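Long-range contacts in beta sliding clamp (Bartonella birtlesii LL-WM9, PDB 6PTR), which probably encircles DNA as a head-to-tail homodimeric ring, tethering DNA polymerases and other proteins to it and giving them processivity: residues Cys136-Lys144 / Met195-Met204; Tyr164-Ile172 / Leu180-His188. All blocks are in the same frame, centred on the assembly; numbering follows the deposited sequence.

Interaction 1: residues Cys136-Lys144 / Met195-Met204; sequences CRFFLSASK and MEAPSGVDGM
Phe138 lies against Val201, Pro198 and Met204, carrying the edge strand 136-141 onto the loop 197-204 of the clamp's central domain. Its CB sits 3.4 Å from Ser199 O. With CG held between the backbone N and the carbonyl carbon (chi1 61°), the ring lies with one face against Val201, whose CG1 stands over the ring centre in a CH-pi contact, 3.4 Å from the centroid. On one flank CD2 meets Pro198 CG at 3.6 Å; farther out, CE1 is 4.0 Å from Met204 SD, an oblique Met-aromatic contact, and CZ, the tip, is about equally near Val201 CG1 (4.0 Å) and Met204 SD. Beyond the ring, Leu140 CD2 reaches both Pro198 CG and Met195 CE, the latter at 3.5 Å. Lys144 and Met195 run antiparallel alongside each other, Lys144 CE 3.6 Å from Met195 CB. At the other end Cys136 SG packs on Met204 CG. Phe138 also touches Phe170, extending the cluster to strand 167-173. Polar links run through water: one accepts from Arg137 N and donates to Gly200 O at 2.6 Å, a second joins Phe139 N to Ser199 O. Apolar packing thus holds the two segments, with two waters bridging their backbones.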
loop_
_atom_site.group_PDB
_atom_site.type_symbol
_atom_site.label_atom_id
_atom_site.label_comp_id
_atom_site.label_asym_id
_atom_site.label_seq_id
_atom_site.Cartn_x
_atom_site.Cartn_y
_atom_site.Cartn_z
ATOM N N CYS C 136 -25.356 -12.309 31.395
ATOM C CA CYS C 136 -24.377 -13.383 31.310
ATOM C C CYS C 136 -22.991 -12.772 31.428
ATOM O O CYS C 136 -22.710 -11.756 30.789
ATOM C CB CYS C 136 -24.519 -14.149 29.987
ATOM S SG CYS C 136 -23.309 -15.473 29.712
ATOM N N ARG C 137 -22.134 -13.388 32.236
ATOM C CA ARG C 137 -20.786 -12.881 32.466
ATOM C C ARG C 137 -19.868 -14.070 32.697
ATOM O O ARG C 137 -20.157 -14.916 33.547
ATOM C CB ARG C 137 -20.765 -11.933 33.669
ATOM C CG ARG C 137 -19.377 -11.396 34.080
ATOM C CD ARG C 137 -19.534 -10.301 35.128
ATOM N NE ARG C 137 -18.270 -9.663 35.483
ATOM C CZ ARG C 137 -17.430 -10.139 36.397
ATOM N NH1 ARG C 137 -17.719 -11.263 37.038
ATOM N NH2 ARG C 137 -16.300 -9.493 36.665
ATOM N N PHE C 138 -18.788 -14.155 31.929
ATOM C CA PHE C 138 -17.846 -15.260 32.066
ATOM C C PHE C 138 -16.490 -14.790 31.557
ATOM O O PHE C 138 -16.344 -13.665 31.075
ATOM C CB PHE C 138 -18.336 -16.515 31.324
ATOM C CG PHE C 138 -18.509 -16.337 29.839
ATOM C CD1 PHE C 138 -19.651 -15.740 29.322
ATOM C CD2 PHE C 138 -17.558 -16.813 28.955
ATOM C CE1 PHE C 138 -19.822 -15.596 27.955
ATOM C CE2 PHE C 138 -17.728 -16.669 27.583
ATOM C CZ PHE C 138 -18.860 -16.067 27.084
ATOM N N PHE C 139 -15.486 -15.653 31.697
ATOM C CA PHE C 139 -14.120 -15.309 31.322
ATOM C C PHE C 139 -13.562 -16.349 30.364
ATOM O O PHE C 139 -13.855 -17.540 30.494
ATOM C CB PHE C 139 -13.207 -15.227 32.552
ATOM C CG PHE C 139 -13.602 -14.163 33.538
ATOM C CD1 PHE C 139 -14.608 -14.389 34.464
ATOM C CD2 PHE C 139 -12.961 -12.928 33.537
ATOM C CE1 PHE C 139 -14.978 -13.395 35.363
ATOM C CE2 PHE C 139 -13.315 -11.940 34.455
ATOM C CZ PHE C 139 -14.327 -12.174 35.351
ATOM N N LEU C 140 -12.765 -15.889 29.400
ATOM C CA LEU C 140 -11.935 -16.735 28.544
ATOM C C LEU C 140 -10.539 -16.143 28.523
ATOM O O LEU C 140 -10.385 -14.929 28.616
ATOM C CB LEU C 140 -12.425 -16.792 27.095
ATOM C CG LEU C 140 -13.686 -17.518 26.676
ATOM C CD1 LEU C 140 -13.843 -17.377 25.154
ATOM C CD2 LEU C 140 -13.562 -18.966 27.069
ATOM N N SER C 141 -9.521 -16.981 28.362
ATOM C CA SER C 141 -8.205 -16.408 28.139
ATOM C C SER C 141 -8.203 -15.658 26.819
ATOM O O SER C 141 -8.910 -16.022 25.866
ATOM C CB SER C 141 -7.108 -17.479 28.149
ATOM O OG SER C 141 -7.166 -18.301 26.995
ATOM N N ALA C 142 -7.416 -14.585 26.767
ATOM C CA ALA C 142 -7.302 -13.845 25.517
ATOM C C ALA C 142 -6.797 -14.748 24.401
ATOM O O ALA C 142 -7.266 -14.662 23.260
ATOM C CB ALA C 142 -6.376 -12.642 25.696
ATOM N N SER C 143 -5.844 -15.626 24.713
ATOM C CA SER C 143 -5.286 -16.484 23.672
ATOM C C SER C 143 -6.337 -17.448 23.141
ATOM O O SER C 143 -6.406 -17.691 21.933
ATOM C CB SER C 143 -4.080 -17.241 24.211
ATOM O OG SER C 143 -4.470 -18.008 25.329
ATOM N N LYS C 144 -7.181 -17.988 24.021
ATOM C CA LYS C 144 -8.275 -18.833 23.549
ATOM C C LYS C 144 -9.262 -18.046 22.698
ATOM O O LYS C 144 -9.691 -18.530 21.647
ATOM C CB LYS C 144 -9.010 -19.488 24.717
ATOM C CG LYS C 144 -10.019 -20.531 24.261
ATOM C CD LYS C 144 -9.290 -21.676 23.563
ATOM C CE LYS C 144 -10.221 -22.822 23.227
ATOM N NZ LYS C 144 -9.474 -24.106 23.050
ATOM N N MET C 195 -15.189 -25.103 21.737
ATOM C CA MET C 195 -14.380 -25.395 22.919
ATOM C C MET C 195 -15.301 -25.840 24.041
ATOM O O MET C 195 -16.511 -25.593 24.015
ATOM C CB MET C 195 -13.568 -24.185 23.380
ATOM C CG MET C 195 -14.429 -23.074 23.906
ATOM S SD MET C 195 -13.456 -21.677 24.516
ATOM C CE MET C 195 -12.926 -22.310 26.111
ATOM N N GLU C 196 -14.713 -26.517 25.034
ATOM C CA GLU C 196 -15.437 -26.786 26.261
ATOM C C GLU C 196 -15.851 -25.462 26.877
ATOM O O GLU C 196 -15.030 -24.553 27.026
ATOM C CB GLU C 196 -14.564 -27.584 27.230
ATOM C CG GLU C 196 -15.264 -27.908 28.537
ATOM C CD GLU C 196 -14.560 -29.004 29.327
ATOM O OE1 GLU C 196 -14.014 -29.940 28.703
ATOM O OE2 GLU C 196 -14.557 -28.922 30.574
ATOM N N ALA C 197 -17.124 -25.346 27.220
ATOM C CA ALA C 197 -17.651 -24.060 27.651
ATOM C C ALA C 197 -17.114 -23.700 29.033
ATOM O O ALA C 197 -17.134 -24.540 29.942
ATOM C CB ALA C 197 -19.168 -24.085 27.686
ATOM N N PRO C 198 -16.657 -22.473 29.243
ATOM C CA PRO C 198 -16.243 -22.063 30.590
ATOM C C PRO C 198 -17.447 -22.017 31.524
ATOM O O PRO C 198 -18.602 -22.153 31.112
ATOM C CB PRO C 198 -15.638 -20.677 30.367
ATOM C CG PRO C 198 -16.293 -20.177 29.108
ATOM C CD PRO C 198 -16.573 -21.379 28.258
ATOM N N SER C 199 -17.172 -21.850 32.811
ATOM C CA SER C 199 -18.272 -21.713 33.754
ATOM C C SER C 199 -18.983 -20.381 33.528
ATOM O O SER C 199 -18.391 -19.407 33.052
ATOM C CB SER C 199 -17.760 -21.819 35.192
ATOM O OG SER C 199 -16.520 -21.155 35.329
ATOM N N GLY C 200 -20.282 -20.362 33.823
ATOM C CA GLY C 200 -21.069 -19.149 33.746
ATOM C C GLY C 200 -21.838 -18.930 32.460
ATOM O O GLY C 200 -22.469 -17.873 32.317
ATOM N N VAL C 201 -21.810 -19.881 31.523
ATOM C CA VAL C 201 -22.462 -19.739 30.223
ATOM C C VAL C 201 -23.707 -20.608 30.105
ATOM O O VAL C 201 -24.282 -20.711 29.016
ATOM C CB VAL C 201 -21.490 -20.044 29.074
ATOM C CG1 VAL C 201 -20.283 -19.143 29.153
ATOM C CG2 VAL C 201 -21.059 -21.480 29.135
ATOM N N ASP C 202 -24.120 -21.273 31.178
ATOM C CA ASP C 202 -25.417 -21.931 31.143
ATOM C C ASP C 202 -26.495 -20.874 30.931
ATOM O O ASP C 202 -26.498 -19.831 31.595
ATOM C CB ASP C 202 -25.664 -22.713 32.438
ATOM N N GLY C 203 -27.388 -21.129 29.978
ATOM C CA GLY C 203 -28.431 -20.181 29.646
ATOM C C GLY C 203 -28.015 -19.040 28.738
ATOM O O GLY C 203 -28.860 -18.193 28.419
ATOM N N MET C 204 -26.751 -18.981 28.323
ATOM C CA MET C 204 -26.293 -17.902 27.458
ATOM C C MET C 204 -27.090 -17.906 26.162
ATOM O O MET C 204 -27.205 -18.962 25.521
ATOM C CB MET C 204 -24.812 -18.052 27.124
ATOM C CG MET C 204 -24.267 -16.865 26.354
ATOM S SD MET C 204 -22.648 -17.174 25.661
ATOM C CE MET C 204 -23.105 -17.817 24.044
HETATM O O HOH W 1 -23.128 -15.867 33.761
HETATM O O HOH W 2 -15.903 -18.126 33.499
#

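Interaction 2: residues Tyr164-Ile172 / Leu180-His188; sequences YLNGIYFHI and LRLVATDGH
With CG between its backbone N and carbonyl carbon (chi1 64°), His171 lays its ring by the Arg181 side chain, while Phe170, CG anti to N (chi1 -175°), puts its ring beside Leu180 CD1. Both pairs belong to an antiparallel beta hairpin: strands 167-172 and 180-185 are neighbours in the antiparallel sheet that runs from the central into the C-terminal domain. The hydrogen-bonded pairs are Tyr169 with Val183 and His171 with Arg181. Each makes two bonds; the shortest are Tyr169 N to Val183 O and Arg181 N to His171 O, both 2.8 Å. On the face turned to helix 142-152, Leu180 CD1 stands over the centre of the Phe170 ring, 4.1 Å from its centroid, while Leu182 lies alongside, its CD1 3.8 Å from Phe170 CD1. Ile168 CG2 continues the row against Leu182 CB. On the other face the His171 ring is sandwiched between Tyr169 CE2 and Arg181 CB, with Val183 CG2 at its edge. His171 NE2 is hydrogen-bonded to Tyr259 OH, and Arg181 NE forms a salt bridge with Asp194. Where the strands part, water 3 accepts from Thr185 N at 2.8 Å and lies beside the carbonyls of Leu165 and Gly167. Past it, Thr185 OG1 takes Gly187 N in an ST turn; the backbone of Gly187 hydrogen-bonds the bound peptide, griselimycin, and Thr185 packs on an apolar side chain of it, so this end borders the peptide site. Tyr169 O has two donors, Val183 N and, from the opposite face of the carbonyl plane, His171 ND1, each at 3.1 Å; ND1 comes from well above that plane, while Tyr169 O lies 9° out of the plane of the His171 ring.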
loop_
_atom_site.group_PDB
_atom_site.type_symbol
_atom_site.label_atom_id
_atom_site.label_comp_id
_atom_site.label_asym_id
_atom_site.label_seq_id
_atom_site.Cartn_x
_atom_site.Cartn_y
_atom_site.Cartn_z
ATOM N N TYR C 164 -27.529 -10.484 8.587
ATOM C CA TYR C 164 -27.305 -11.307 9.771
ATOM C C TYR C 164 -26.289 -12.405 9.534
ATOM O O TYR C 164 -26.056 -13.204 10.441
ATOM C CB TYR C 164 -28.614 -11.902 10.334
ATOM C CG TYR C 164 -29.531 -12.623 9.380
ATOM C CD1 TYR C 164 -29.231 -13.905 8.922
ATOM C CD2 TYR C 164 -30.737 -12.049 8.993
ATOM C CE1 TYR C 164 -30.107 -14.579 8.053
ATOM C CE2 TYR C 164 -31.602 -12.701 8.132
ATOM C CZ TYR C 164 -31.287 -13.965 7.668
ATOM O OH TYR C 164 -32.166 -14.607 6.817
ATOM N N LEU C 165 -25.702 -12.474 8.333
ATOM C CA LEU C 165 -24.476 -13.225 8.115
ATOM C C LEU C 165 -23.237 -12.364 8.307
ATOM O O LEU C 165 -22.127 -12.888 8.238
ATOM C CB LEU C 165 -24.446 -13.829 6.694
ATOM C CG LEU C 165 -25.522 -14.872 6.356
ATOM C CD1 LEU C 165 -25.138 -15.591 5.074
ATOM C CD2 LEU C 165 -25.694 -15.874 7.473
ATOM N N ASN C 166 -23.394 -11.060 8.546
ATOM C CA ASN C 166 -22.249 -10.150 8.682
ATOM C C ASN C 166 -21.752 -10.137 10.131
ATOM O O ASN C 166 -21.626 -9.103 10.760
ATOM C CB ASN C 166 -22.624 -8.741 8.226
ATOM C CG ASN C 166 -22.472 -8.543 6.709
ATOM O OD1 ASN C 166 -21.706 -7.683 6.251
ATOM N ND2 ASN C 166 -23.185 -9.350 5.932
ATOM N N GLY C 167 -21.468 -11.320 10.647
ATOM C CA GLY C 167 -20.970 -11.422 12.010
ATOM C C GLY C 167 -20.750 -12.877 12.328
ATOM O O GLY C 167 -20.847 -13.736 11.450
ATOM N N ILE C 168 -20.471 -13.157 13.597
ATOM C CA ILE C 168 -20.182 -14.513 14.051
ATOM C C ILE C 168 -21.275 -14.947 15.009
ATOM O O ILE C 168 -21.637 -14.202 15.925
ATOM C CB ILE C 168 -18.811 -14.599 14.741
ATOM C CG1 ILE C 168 -17.690 -14.349 13.742
ATOM C CG2 ILE C 168 -18.645 -15.976 15.427
ATOM C CD1 ILE C 168 -16.295 -14.373 14.409
ATOM N N TYR C 169 -21.794 -16.146 14.812
ATOM C CA TYR C 169 -22.847 -16.659 15.685
ATOM C C TYR C 169 -22.170 -17.332 16.868
ATOM O O TYR C 169 -21.560 -18.387 16.715
ATOM C CB TYR C 169 -23.747 -17.627 14.929
ATOM C CG TYR C 169 -24.916 -18.166 15.736
ATOM C CD1 TYR C 169 -25.706 -17.314 16.499
ATOM C CD2 TYR C 169 -25.219 -19.528 15.748
ATOM C CE1 TYR C 169 -26.792 -17.806 17.257
ATOM C CE2 TYR C 169 -26.300 -20.015 16.489
ATOM C CZ TYR C 169 -27.072 -19.147 17.225
ATOM O OH TYR C 169 -28.124 -19.622 17.962
ATOM N N PHE C 170 -22.331 -16.732 18.055
ATOM C CA PHE C 170 -21.627 -17.058 19.296
ATOM C C PHE C 170 -22.675 -17.721 20.183
ATOM O O PHE C 170 -23.636 -17.058 20.574
ATOM C CB PHE C 170 -21.119 -15.731 19.868
ATOM C CG PHE C 170 -20.243 -15.805 21.106
ATOM C CD1 PHE C 170 -18.874 -15.946 20.994
ATOM C CD2 PHE C 170 -20.775 -15.528 22.352
ATOM C CE1 PHE C 170 -18.066 -15.925 22.120
ATOM C CE2 PHE C 170 -19.957 -15.505 23.491
ATOM C CZ PHE C 170 -18.608 -15.707 23.356
ATOM N N HIS C 171 -22.542 -19.031 20.442
ATOM C CA HIS C 171 -23.651 -19.769 21.047
ATOM C C HIS C 171 -23.152 -21.012 21.770
ATOM O O HIS C 171 -22.020 -21.466 21.577
ATOM C CB HIS C 171 -24.706 -20.137 19.970
ATOM C CG HIS C 171 -24.210 -21.072 18.901
ATOM N ND1 HIS C 171 -23.229 -20.725 17.996
ATOM C CD2 HIS C 171 -24.598 -22.331 18.569
ATOM C CE1 HIS C 171 -23.026 -21.730 17.154
ATOM N NE2 HIS C 171 -23.851 -22.716 17.478
ATOM N N ILE C 172 -24.048 -21.587 22.592
ATOM C CA ILE C 172 -23.783 -22.778 23.384
ATOM C C ILE C 172 -24.383 -23.984 22.688
ATOM O O ILE C 172 -25.486 -23.912 22.126
ATOM C CB ILE C 172 -24.364 -22.630 24.803
ATOM C CG1 ILE C 172 -23.681 -21.468 25.531
ATOM C CG2 ILE C 172 -24.221 -23.913 25.594
ATOM C CD1 ILE C 172 -22.181 -21.497 25.440
ATOM N N LEU C 180 -18.924 -24.112 23.904
ATOM C CA LEU C 180 -19.075 -22.771 23.357
ATOM C C LEU C 180 -18.610 -22.827 21.916
ATOM O O LEU C 180 -17.507 -23.307 21.645
ATOM C CB LEU C 180 -18.242 -21.751 24.135
ATOM C CG LEU C 180 -18.091 -20.367 23.490
ATOM C CD1 LEU C 180 -19.422 -19.618 23.432
ATOM C CD2 LEU C 180 -17.046 -19.565 24.283
ATOM N N ARG C 181 -19.464 -22.376 20.994
ATOM C CA ARG C 181 -19.208 -22.524 19.572
ATOM C C ARG C 181 -19.312 -21.178 18.884
ATOM O O ARG C 181 -20.144 -20.338 19.247
ATOM C CB ARG C 181 -20.198 -23.528 18.931
ATOM C CG ARG C 181 -20.087 -23.658 17.420
ATOM C CD ARG C 181 -21.033 -24.794 16.963
ATOM N NE ARG C 181 -20.523 -26.138 17.272
ATOM C CZ ARG C 181 -21.215 -27.256 17.086
ATOM N NH1 ARG C 181 -22.463 -27.198 16.621
ATOM N NH2 ARG C 181 -20.670 -28.434 17.371
ATOM N N LEU C 182 -18.453 -20.969 17.898
ATOM C CA LEU C 182 -18.542 -19.833 16.999
ATOM C C LEU C 182 -18.671 -20.374 15.594
ATOM O O LEU C 182 -17.917 -21.276 15.226
ATOM C CB LEU C 182 -17.300 -18.936 17.057
ATOM C CG LEU C 182 -17.111 -18.050 18.292
ATOM C CD1 LEU C 182 -16.897 -18.864 19.532
ATOM C CD2 LEU C 182 -15.917 -17.137 18.047
ATOM N N VAL C 183 -19.625 -19.823 14.835
ATOM C CA VAL C 183 -19.836 -20.158 13.427
ATOM C C VAL C 183 -19.874 -18.874 12.617
ATOM O O VAL C 183 -20.509 -17.881 13.008
ATOM C CB VAL C 183 -21.128 -20.977 13.212
ATOM C CG1 VAL C 183 -21.412 -21.143 11.696
ATOM C CG2 VAL C 183 -21.015 -22.353 13.866
ATOM N N ALA C 184 -19.223 -18.896 11.451
ATOM C CA ALA C 184 -19.360 -17.811 10.496
ATOM C C ALA C 184 -19.533 -18.403 9.108
ATOM O O ALA C 184 -18.955 -19.440 8.778
ATOM C CB ALA C 184 -18.130 -16.875 10.488
ATOM N N THR C 185 -20.302 -17.712 8.292
ATOM C CA THR C 185 -20.467 -18.160 6.921
ATOM C C THR C 185 -20.830 -16.969 6.054
ATOM O O THR C 185 -21.392 -15.976 6.519
ATOM C CB THR C 185 -21.536 -19.249 6.841
ATOM O OG1 THR C 185 -21.622 -19.742 5.490
ATOM C CG2 THR C 185 -22.884 -18.683 7.230
ATOM N N ASP C 186 -20.508 -17.091 4.769
ATOM C CA ASP C 186 -20.941 -16.138 3.764
ATOM C C ASP C 186 -21.834 -16.796 2.714
ATOM O O ASP C 186 -22.066 -16.204 1.658
ATOM C CB ASP C 186 -19.720 -15.480 3.115
ATOM C CG ASP C 186 -18.845 -16.464 2.354
ATOM O OD1 ASP C 186 -19.165 -17.677 2.302
ATOM O OD2 ASP C 186 -17.824 -16.005 1.810
ATOM N N GLY C 187 -22.322 -18.008 2.978
ATOM C CA GLY C 187 -23.124 -18.759 2.045
ATOM C C GLY C 187 -22.327 -19.643 1.109
ATOM O O GLY C 187 -22.926 -20.425 0.356
ATOM N N HIS C 188 -20.996 -19.537 1.131
ATOM C CA HIS C 188 -20.137 -20.359 0.282
ATOM C C HIS C 188 -19.116 -21.103 1.124
ATOM O O HIS C 188 -18.885 -22.295 0.910
ATOM C CB HIS C 188 -19.440 -19.482 -0.758
ATOM C CG HIS C 188 -20.404 -18.856 -1.709
ATOM N ND1 HIS C 188 -20.810 -17.545 -1.597
ATOM C CD2 HIS C 188 -21.096 -19.381 -2.746
ATOM C CE1 HIS C 188 -21.686 -17.279 -2.553
ATOM N NE2 HIS C 188 -21.870 -18.374 -3.268
HETATM O O HOH W 3 -21.593 -15.474 9.458
#

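Following the chain from the N terminus, strand 136-141 and the start of helix 142-152 come first, then the hairpin of strands 167-173 and 179-185, and lastly strand 189-196 with the loop after it. Interaction 2 closes the short loop between the hairpin strands and is nested inside the longer loop that interaction 1 closes. Their centres are about 17 Å apart, yet they touch: Met195 O lies 2.8 Å from Leu180 N, a probable hydrogen bond between adjacent strands, and Met204 CE packs on Phe170 O. Interaction 1 thus ties strand 136-141, the edge of another sheet, to the sheet in which interaction 2 pairs two strands.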